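Endo-1,3-beta-glucanase, family GH16 (Zobellia galactanivorans, PDB 4CRQ) probably hydrolyses internal beta-1,3-glucosidic bonds of laminarin-type glucans, this chain being the GH16 catalytic module of a longer modular protein. Local coordinates at residues L200-G205 and L218-L223; G114-M119 and G130-S135; G31-Q36 and G205-G210. The protein carries 1 engineered substitution. All coordinates share one frame; numbering follows the deposited sequence.

Contact 1. Residues L200-G205 and L218-L223; sequences LNMAVG and LPAQML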
# COMPACT_ATOMS: atom_id res chain seq x y z
N LEU A 200 4.25 2.41 -0.41
CA LEU A 200 3.83 2.65 0.97
C LEU A 200 3.36 4.08 1.06
O LEU A 200 4.01 4.99 0.53
CB LEU A 200 5.01 2.45 1.94
CG LEU A 200 5.44 1.01 2.20
CD1 LEU A 200 6.80 1.05 2.87
CD2 LEU A 200 4.42 0.25 3.06
N ASN A 201 2.25 4.30 1.77
CA ASN A 201 1.77 5.68 1.98
C ASN A 201 0.83 5.78 3.13
O ASN A 201 0.32 4.74 3.63
CB ASN A 201 1.03 6.23 0.72
CG ASN A 201 -0.34 5.54 0.50
OD1 ASN A 201 -0.38 4.40 0.06
ND2 ASN A 201 -1.44 6.23 0.84
N MET A 202 0.57 7.02 3.56
CA MET A 202 -0.58 7.22 4.45
C MET A 202 -1.34 8.44 3.95
O MET A 202 -0.82 9.57 4.03
CB MET A 202 -0.20 7.35 5.93
CG MET A 202 -1.46 7.42 6.82
SD MET A 202 -1.11 6.98 8.55
CE MET A 202 0.27 8.06 8.98
N ALA A 203 -2.56 8.24 3.43
CA ALA A 203 -3.40 9.33 2.97
C ALA A 203 -4.19 9.89 4.16
O ALA A 203 -4.31 9.23 5.22
CB ALA A 203 -4.33 8.88 1.85
N VAL A 204 -4.70 11.12 4.00
CA VAL A 204 -5.62 11.73 4.97
C VAL A 204 -6.87 12.14 4.18
O VAL A 204 -6.81 13.00 3.27
CB VAL A 204 -5.03 12.95 5.69
CG1 VAL A 204 -6.01 13.50 6.72
CG2 VAL A 204 -3.67 12.60 6.33
N GLY A 205 -8.02 11.53 4.54
CA GLY A 205 -9.31 11.75 3.86
C GLY A 205 -9.36 11.13 2.47
O GLY A 205 -8.36 10.62 1.94
N LEU A 218 -3.32 13.90 15.04
CA LEU A 218 -2.17 14.31 14.21
C LEU A 218 -1.15 15.04 15.13
O LEU A 218 -1.60 15.80 16.00
CB LEU A 218 -2.62 15.18 13.03
CG LEU A 218 -3.68 14.54 12.12
CD1 LEU A 218 -4.17 15.54 11.08
CD2 LEU A 218 -3.16 13.28 11.43
N PRO A 219 0.18 14.84 14.96
CA PRO A 219 0.81 14.03 13.93
C PRO A 219 0.62 12.53 14.22
O PRO A 219 0.68 12.11 15.39
CB PRO A 219 2.28 14.46 14.01
CG PRO A 219 2.46 14.93 15.43
CD PRO A 219 1.16 15.53 15.83
N ALA A 220 0.38 11.75 13.16
CA ALA A 220 0.12 10.30 13.25
C ALA A 220 1.27 9.58 12.56
O ALA A 220 1.63 9.96 11.45
CB ALA A 220 -1.19 9.98 12.58
N GLN A 221 1.81 8.54 13.19
CA GLN A 221 2.98 7.80 12.67
C GLN A 221 2.61 6.40 12.22
O GLN A 221 2.09 5.61 13.01
CB GLN A 221 4.10 7.69 13.72
CG GLN A 221 4.73 9.00 14.16
CD GLN A 221 5.84 8.81 15.19
OE1 GLN A 221 5.80 7.89 16.00
NE2 GLN A 221 6.83 9.68 15.16
N MET A 222 2.89 6.10 10.95
CA MET A 222 2.83 4.73 10.41
C MET A 222 4.28 4.21 10.51
O MET A 222 5.20 4.83 9.95
CB MET A 222 2.30 4.75 8.97
CG MET A 222 2.45 3.44 8.22
SD MET A 222 1.85 3.75 6.55
CE MET A 222 1.98 2.11 5.85
N LEU A 223 4.47 3.09 11.21
CA LEU A 223 5.79 2.49 11.46
C LEU A 223 5.94 1.26 10.63
O LEU A 223 5.14 0.33 10.74
CB LEU A 223 5.96 2.14 12.95
CG LEU A 223 5.72 3.30 13.94
CD1 LEU A 223 5.97 2.80 15.36
CD2 LEU A 223 6.57 4.53 13.67
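Met202 and Met222 reach across and pass each other between two strands whose axes come no closer than 8.6 Å. No hydrogen bond links the segments: this is face-to-face packing between the layers of the GH16 beta-sandwich, with the strands running nearly antiparallel (157°). The clearest path to follow is that of Met222. Its CB rests against the methyl of Met202, 3.9 Å from Met202 CE. With CG anti to the backbone N (chi1 169°) and the chain extended from there on, the side chain slides along Met202 in the opposite sense and reaches the backbone beyond it. Met222 SD comes 3.4 Å from the carbonyl oxygen Asn201 O, and the terminal methyl, Met222 CE, ends 4.1 Å from Leu200 CD2. Met202 does not reach out in the same way. It bends at chi3 (52°), which turns Met202 CE back over the opposing backbone, 3.4 Å from Ala220 O and 4.3 Å from Ala220 CB. The two thioethers lie between the layers, each touching main chain as well as its mate. On the far face of strand 196-204, Asn201 turns from this contact and its OD1 accepts a hydrogen bond from Trp99 NE1. Strand 196-204 is itself held between strands 62-70 and 94-102, whereas strand 220-231 pairs with 4-9, 49-59 and 80-87; Leu50 and Phe98 close in on Leu200, and Leu94 on Ala220.

Contact 2. Residues G114-M119 and G130-S135; sequences GEIDIM and GTIHWS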
# COMPACT_ATOMS: atom_id res chain seq x y z
N GLY A 114 -3.07 -3.18 -13.27
CA GLY A 114 -3.32 -4.06 -12.13
C GLY A 114 -2.79 -3.42 -10.85
O GLY A 114 -1.81 -2.66 -10.86
N GLU A 115 -3.46 -3.74 -9.75
CA GLU A 115 -3.09 -3.25 -8.45
C GLU A 115 -3.33 -4.34 -7.42
O GLU A 115 -4.39 -4.96 -7.42
CB GLU A 115 -3.93 -2.02 -8.10
CG GLU A 115 -3.67 -1.41 -6.70
CD GLU A 115 -4.58 -0.24 -6.36
OE1 GLU A 115 -5.14 0.42 -7.26
OE2 GLU A 115 -4.76 0.07 -5.16
N ILE A 116 -2.36 -4.55 -6.54
CA ILE A 116 -2.50 -5.50 -5.43
C ILE A 116 -2.38 -4.69 -4.16
O ILE A 116 -1.30 -4.18 -3.85
CB ILE A 116 -1.43 -6.64 -5.44
CG1 ILE A 116 -1.38 -7.37 -6.80
CG2 ILE A 116 -1.69 -7.63 -4.26
CD1 ILE A 116 -0.23 -8.37 -6.92
N ASP A 117 -3.49 -4.56 -3.43
CA ASP A 117 -3.48 -3.90 -2.12
C ASP A 117 -3.23 -4.98 -1.07
O ASP A 117 -4.12 -5.79 -0.80
CB ASP A 117 -4.79 -3.15 -1.86
CG ASP A 117 -5.08 -2.10 -2.93
OD1 ASP A 117 -4.14 -1.40 -3.35
OD2 ASP A 117 -6.25 -1.95 -3.35
N ILE A 118 -2.02 -4.99 -0.50
CA ILE A 118 -1.62 -6.02 0.48
C ILE A 118 -2.30 -5.72 1.82
O ILE A 118 -2.86 -6.61 2.47
CB ILE A 118 -0.08 -6.12 0.59
CG1 ILE A 118 0.48 -6.42 -0.80
CG2 ILE A 118 0.30 -7.16 1.65
CD1 ILE A 118 1.99 -6.38 -0.84
N MET A 119 -2.22 -4.45 2.23
CA MET A 119 -2.90 -4.00 3.44
C MET A 119 -3.43 -2.59 3.18
O MET A 119 -2.69 -1.75 2.66
CB MET A 119 -1.92 -3.98 4.63
CG MET A 119 -2.52 -3.47 5.97
SD MET A 119 -2.80 -1.68 6.11
CE MET A 119 -1.13 -1.02 5.98
N GLY A 130 -7.54 -6.43 1.99
CA GLY A 130 -6.69 -6.97 0.93
C GLY A 130 -7.55 -7.00 -0.31
O GLY A 130 -8.63 -7.60 -0.30
N THR A 131 -7.08 -6.36 -1.39
CA THR A 131 -7.89 -6.16 -2.58
C THR A 131 -7.05 -6.18 -3.85
O THR A 131 -5.84 -5.89 -3.80
CB THR A 131 -8.60 -4.75 -2.47
OG1 THR A 131 -8.99 -4.48 -1.11
CG2 THR A 131 -9.85 -4.59 -3.40
N ILE A 132 -7.66 -6.56 -4.98
CA ILE A 132 -7.06 -6.33 -6.30
C ILE A 132 -7.99 -5.40 -7.10
O ILE A 132 -9.23 -5.43 -6.91
CB ILE A 132 -6.73 -7.60 -7.14
CG1 ILE A 132 -7.93 -8.56 -7.27
CG2 ILE A 132 -5.47 -8.27 -6.57
CD1 ILE A 132 -7.80 -9.54 -8.41
N HIS A 133 -7.39 -4.59 -7.97
CA HIS A 133 -8.11 -3.74 -8.93
C HIS A 133 -7.52 -4.00 -10.28
O HIS A 133 -6.29 -4.12 -10.42
CB HIS A 133 -8.02 -2.26 -8.57
CG HIS A 133 -8.71 -1.89 -7.27
ND1 HIS A 133 -8.08 -1.88 -6.08
CD2 HIS A 133 -10.02 -1.49 -7.02
CE1 HIS A 133 -8.94 -1.51 -5.11
NE2 HIS A 133 -10.13 -1.27 -5.69
N TRP A 134 -8.37 -4.11 -11.31
CA TRP A 134 -7.89 -4.37 -12.67
C TRP A 134 -8.92 -3.96 -13.69
O TRP A 134 -10.03 -3.54 -13.30
CB TRP A 134 -7.45 -5.85 -12.81
CG TRP A 134 -8.56 -6.89 -12.91
CD1 TRP A 134 -8.95 -7.60 -14.05
CD2 TRP A 134 -9.45 -7.37 -11.84
NE1 TRP A 134 -9.99 -8.46 -13.77
CE2 TRP A 134 -10.34 -8.38 -12.46
CE3 TRP A 134 -9.61 -7.09 -10.47
CZ2 TRP A 134 -11.34 -9.06 -11.73
CZ3 TRP A 134 -10.61 -7.78 -9.74
CH2 TRP A 134 -11.45 -8.74 -10.36
N SER A 135 -8.59 -4.06 -14.99
CA SER A 135 -9.51 -3.84 -16.07
C SER A 135 -9.91 -5.24 -16.56
O SER A 135 -9.05 -6.00 -17.04
CB SER A 135 -8.89 -2.98 -17.21
OG SER A 135 -9.84 -2.68 -18.23
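Glu115 and His133 face each other as a hydrogen-bonded pair of antiparallel strands in the GH16 beta-jelly roll, and their side chains run side by side the same way. Glu115 and Asp117 fit the first two acids of the family's ExDxxE signature, which supplies the catalytic acids in relatives; its last glutamate, just past Met119, is the engineered position. The carboxylate of Glu115 is turned 37° from the imidazole, with CD 3.9 Å from His133 ND1; its OE1 accepts a bond from Trp110 NE1. Asp117 meets the same ring differently: its side chain crosses that of His133 at about a right angle, the flat groups 60° apart, and brings OD2 to the ring edge in the imidazole plane, 3.2 Å from His133 CE1. Thr131 flanks the carboxylate of Asp117, its CB 3.8 Å from Asp117 OD2. Four backbone hydrogen bonds, two at each of the pairs Glu115-His133 and Asp117-Thr131, fix this polar face. The opposite face is apolar, where Ile116 and Ile132 cross at a slant beside Phe192. Ile118 and Met119 both face Phe98 of strand 94-102, a classic beta bulge. Ile132 holds CG1 between its backbone N and carbonyl carbon (chi1 52°), which brings CG2 to 4.2 Å from Ile116 CG1.

Contact 3. Residues G31-Q36 and G205-G210; sequences GNNELQ and GGDWPG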
# COMPACT_ATOMS: atom_id res chain seq x y z
N GLY A 31 -6.50 10.50 -7.30
CA GLY A 31 -7.68 9.83 -7.87
C GLY A 31 -8.77 9.43 -6.90
O GLY A 31 -9.72 8.75 -7.29
N ASN A 32 -8.66 9.87 -5.63
CA ASN A 32 -9.63 9.52 -4.59
C ASN A 32 -10.09 10.69 -3.75
O ASN A 32 -10.68 10.49 -2.67
CB ASN A 32 -8.98 8.47 -3.67
CG ASN A 32 -8.77 7.14 -4.36
OD1 ASN A 32 -7.64 6.78 -4.72
ND2 ASN A 32 -9.85 6.40 -4.54
N ASN A 33 -9.85 11.92 -4.24
CA ASN A 33 -10.21 13.16 -3.52
C ASN A 33 -9.56 13.25 -2.13
O ASN A 33 -10.15 13.79 -1.18
CB ASN A 33 -11.74 13.32 -3.42
CG ASN A 33 -12.41 13.44 -4.77
OD1 ASN A 33 -12.01 14.25 -5.61
ND2 ASN A 33 -13.43 12.62 -5.00
N GLU A 34 -8.35 12.69 -2.03
CA GLU A 34 -7.56 12.71 -0.77
C GLU A 34 -7.19 14.15 -0.40
O GLU A 34 -7.06 15.02 -1.29
CB GLU A 34 -6.31 11.85 -0.90
CG GLU A 34 -6.69 10.38 -1.07
CD GLU A 34 -5.56 9.50 -1.62
OE1 GLU A 34 -4.36 9.88 -1.53
OE2 GLU A 34 -5.87 8.41 -2.16
N LEU A 35 -7.00 14.41 0.89
CA LEU A 35 -6.78 15.79 1.39
C LEU A 35 -5.33 16.17 1.66
O LEU A 35 -5.04 17.34 1.89
CB LEU A 35 -7.68 16.06 2.65
CG LEU A 35 -9.17 15.66 2.52
CD1 LEU A 35 -9.87 15.75 3.86
CD2 LEU A 35 -9.89 16.51 1.46
N GLN A 36 -4.42 15.18 1.62
CA GLN A 36 -2.99 15.47 1.94
C GLN A 36 -2.14 15.88 0.73
O GLN A 36 -2.40 15.48 -0.42
CB GLN A 36 -2.27 14.27 2.61
CG GLN A 36 -1.85 13.15 1.65
CD GLN A 36 -2.99 12.46 0.93
OE1 GLN A 36 -4.09 12.31 1.49
NE2 GLN A 36 -2.75 12.03 -0.32
N GLY A 205 -8.02 11.53 4.54
CA GLY A 205 -9.31 11.75 3.86
C GLY A 205 -9.36 11.13 2.47
O GLY A 205 -8.36 10.62 1.94
N GLY A 206 -10.54 11.17 1.87
CA GLY A 206 -10.73 10.59 0.54
C GLY A 206 -12.06 9.90 0.50
O GLY A 206 -12.75 9.82 1.54
N ASP A 207 -12.41 9.40 -0.68
CA ASP A 207 -13.75 8.80 -0.89
C ASP A 207 -14.07 7.70 0.11
O ASP A 207 -15.16 7.68 0.69
CB ASP A 207 -13.90 8.31 -2.34
CG ASP A 207 -13.77 9.44 -3.35
OD1 ASP A 207 -14.15 10.60 -3.04
OD2 ASP A 207 -13.30 9.17 -4.47
N TRP A 208 -13.11 6.81 0.31
CA TRP A 208 -13.26 5.67 1.21
C TRP A 208 -13.31 6.06 2.69
O TRP A 208 -14.35 5.80 3.31
CB TRP A 208 -12.21 4.60 0.89
CG TRP A 208 -12.37 3.30 1.64
CD1 TRP A 208 -13.52 2.79 2.27
CD2 TRP A 208 -11.35 2.27 1.85
NE1 TRP A 208 -13.27 1.57 2.84
CE2 TRP A 208 -12.00 1.19 2.63
CE3 TRP A 208 -10.01 2.13 1.48
CZ2 TRP A 208 -11.30 0.04 3.01
CZ3 TRP A 208 -9.32 0.97 1.87
CH2 TRP A 208 -9.95 -0.05 2.62
N PRO A 209 -12.24 6.68 3.28
CA PRO A 209 -12.32 6.99 4.72
C PRO A 209 -13.33 8.12 5.03
O PRO A 209 -13.81 8.20 6.16
CB PRO A 209 -10.90 7.43 5.08
CG PRO A 209 -10.36 8.00 3.79
CD PRO A 209 -10.95 7.13 2.71
N GLY A 210 -13.64 8.96 4.04
CA GLY A 210 -14.54 10.09 4.25
C GLY A 210 -13.72 11.35 4.43
O GLY A 210 -12.48 11.28 4.46
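Asn33 and Asp207 join side chain to side chain where the weakly bonded helical turn at 29-33 meets the glycine-rich loop that follows strand 196-204. Asn33 ND2 donates to Asp207 OD1 over 2.9 Å, almost straight at 174°. The acceptor lies in the amide plane of Asn33 and uses its syn lone pair, although the carboxylate plane is turned 72° from that amide. A second bond ties the same aspartate by its backbone, Asp207 N giving its hydrogen to Asn32 O at 2.9 Å. Asp207 CG lies beside its own backbone N (chi1 -61°), which lets both groups turn to residues 32 and 33. Without side chains, the two glycines let the segments lie close: Gly206 CA is 3.2 Å from Asn32 O, and Leu35 CD1, 4.0 Å from Gly205 CA, would clash with a CB there. Gly205 O is buried and has no hydrogen-bond partner in the model; Glu34 covers it with CG at 3.5 Å and with a CA-H contact.

One shell out, Gln36 steadies the glutamate. Its NE2 donates to the anti lone pair of Glu34 OE1 at 2.9 Å, while its OE1 accepts from Val204 N. With Glu34 replaced by an alanine, CG and the carboxylate are gone, and Gln36 NE2 would probably lose this acceptor and Gly205 O part of its cover. Reciprocal backbone bonds between Gly206 and Gly210 close the loop into a tight turn. Around all this, Trp95 of strand 94-102 lies against Asn32, Glu34 and Pro209; Tyr64 of strand 62-70 and Phe211 pack on Leu35.

How the contacts relate
Contacts 1 and 3 are neighbours, their centres about 13 Å apart, and share Gly205, where strand 196-204 runs out into its loop. They also touch through Val204, whose O and N hydrogen-bond with Leu35 N and Gln36 OE1, and their segments alternate along the chain. Contact 2 lies, centre to centre, about 20 Å from contact 1, on the other side of the chain's centre, and about 17 Å from contact 3; its antiparallel strand pair is complete before residue 200 and lies inside the long loop that contact 3 closes. Strand 94-102 pairs with 115-117 on one edge and with 196-204 on the other, which puts the paired strands of contact 2 and strand 196-204 of contact 1 in the same layer.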